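Local coordinates for wsv230 (Shrimp white spot syndrome virus, PDB 2GJ2), which binds metal ions, cadmium among them, and is a nonstructural viral protein with a ferredoxin fold whose biological role is not firmly known, at residues F56-N59 and E64-L67. Numbering follows the deposited sequence.
Sequences FVLN and ELRL
A single water joins N59 to E64 at the outer edge of this contact. The backbone N of N59 donates to it at 2.7 Å, and OD1 of the N59 side chain lies 2.8 Å from the same water, so the amide group and the main chain of one residue hold it from two directions. Across the gap, E64 OE2 makes a weaker, longer bond to it, 3.3 Å. Further acceptors nearby compete for the water's two protons, so its bonds to OD1 and OE2 may not both be made at once.

E64 gets to N59 by stretching out from the helix: CG stands anti to the backbone N (chi1 -174°), and the chain runs on extended to the carboxylate. OE1, the other oxygen of E64, comes up beside the turn out of the strand, 3.2 Å from N59 N and 3.3 Å from N59 C. The angle at N59 N is too poor for a direct hydrogen bond, and the water takes that proton instead.

Next to these polar groups the contact turns apolar. L58 and L65 are both buried, and their side chains cross at about a right angle. The CD1 methyl of L58 does the touching, 3.6 Å from L65 CB and 3.7 Å from L65 CD2. L65 also touches M27 of helix 23-27, while L58 also packs on F7 and F30. The buried ring of F56 meets those of F13 and F30.

Strand 56-58 pairs antiparallel with strand 7-9 in a two-stranded sheet separate from the four-stranded one, and falls in the chain between strand 45-50 and helix 62-69. Through L58 and L65 this small sheet packs against the second helix of the ferredoxin fold.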
loop_
_atom_site.group_PDB
_atom_site.type_symbol
_atom_site.label_atom_id
_atom_site.label_comp_id
_atom_site.label_asym_id
_atom_site.label_seq_id
_atom_site.Cartn_x
_atom_site.Cartn_y
_atom_site.Cartn_z
ATOM N N PHE A 56 -1.681 -14.056 0.375
ATOM C CA PHE A 56 -0.297 -14.356 0.724
ATOM C C PHE A 56 -0.254 -15.762 1.323
ATOM O O PHE A 56 -0.950 -16.034 2.307
ATOM C CB PHE A 56 0.231 -13.364 1.744
ATOM C CG PHE A 56 1.624 -13.656 2.183
ATOM C CD1 PHE A 56 2.705 -13.305 1.377
ATOM C CD2 PHE A 56 1.860 -14.332 3.391
ATOM C CE1 PHE A 56 4.011 -13.622 1.759
ATOM C CE2 PHE A 56 3.160 -14.656 3.790
ATOM C CZ PHE A 56 4.242 -14.304 2.973
ATOM N N VAL A 57 0.563 -16.642 0.733
ATOM C CA VAL A 57 0.669 -18.040 1.178
ATOM C C VAL A 57 2.080 -18.567 1.415
ATOM O O VAL A 57 2.926 -18.513 0.526
ATOM C CB VAL A 57 0.022 -19.010 0.155
ATOM C CG1 VAL A 57 -1.468 -18.829 0.110
ATOM C CG2 VAL A 57 0.604 -18.762 -1.215
ATOM N N LEU A 58 2.301 -19.098 2.619
ATOM C CA LEU A 58 3.575 -19.702 3.030
ATOM C C LEU A 58 3.218 -21.159 3.308
ATOM O O LEU A 58 2.562 -21.470 4.311
ATOM C CB LEU A 58 4.102 -19.066 4.322
ATOM C CG LEU A 58 4.685 -17.652 4.306
ATOM C CD1 LEU A 58 4.798 -17.143 5.733
ATOM C CD2 LEU A 58 6.044 -17.648 3.634
ATOM N N ASN A 59 3.632 -22.051 2.416
ATOM C CA ASN A 59 3.316 -23.458 2.587
ATOM C C ASN A 59 3.879 -24.021 3.892
ATOM O O ASN A 59 3.270 -24.894 4.512
ATOM C CB ASN A 59 3.827 -24.266 1.388
ATOM C CG ASN A 59 3.066 -23.952 0.102
ATOM O OD1 ASN A 59 3.504 -23.139 -0.718
ATOM N ND2 ASN A 59 1.909 -24.590 -0.071
ATOM N N GLU A 64 8.527 -21.181 7.819
ATOM C CA GLU A 64 9.146 -21.006 6.516
ATOM C C GLU A 64 9.662 -19.577 6.363
ATOM O O GLU A 64 10.725 -19.360 5.795
ATOM C CB GLU A 64 8.136 -21.314 5.404
ATOM C CG GLU A 64 8.732 -21.309 3.997
ATOM C CD GLU A 64 7.744 -21.777 2.936
ATOM O OE1 GLU A 64 6.655 -22.262 3.312
ATOM O OE2 GLU A 64 8.059 -21.670 1.727
ATOM N N LEU A 65 8.911 -18.603 6.879
ATOM C CA LEU A 65 9.303 -17.202 6.767
ATOM C C LEU A 65 10.418 -16.866 7.735
ATOM O O LEU A 65 11.236 -15.995 7.453
ATOM C CB LEU A 65 8.094 -16.293 6.989
ATOM C CG LEU A 65 8.226 -14.816 6.616
ATOM C CD1 LEU A 65 8.826 -14.666 5.220
ATOM C CD2 LEU A 65 6.839 -14.165 6.692
ATOM N N ARG A 66 10.461 -17.547 8.880
ATOM C CA ARG A 66 11.553 -17.332 9.839
ATOM C C ARG A 66 12.892 -17.827 9.222
ATOM O O ARG A 66 13.962 -17.225 9.430
ATOM C CB ARG A 66 11.289 -18.105 11.132
ATOM C CG ARG A 66 10.278 -17.488 12.052
ATOM C CD ARG A 66 9.714 -18.531 12.987
ATOM N NE ARG A 66 8.841 -17.915 13.980
ATOM C CZ ARG A 66 7.823 -18.517 14.588
ATOM N NH1 ARG A 66 7.521 -19.778 14.325
ATOM N NH2 ARG A 66 7.088 -17.839 15.451
ATOM N N LEU A 67 12.837 -18.922 8.472
ATOM C CA LEU A 67 14.050 -19.422 7.857
ATOM C C LEU A 67 14.446 -18.403 6.811
ATOM O O LEU A 67 15.507 -17.784 6.917
ATOM C CB LEU A 67 13.833 -20.790 7.200
ATOM C CG LEU A 67 13.406 -21.927 8.146
ATOM C CD1 LEU A 67 12.887 -23.109 7.341
ATOM C CD2 LEU A 67 14.571 -22.318 9.044
HETATM O O HOH W 1 5.067 -21.111 0.369
#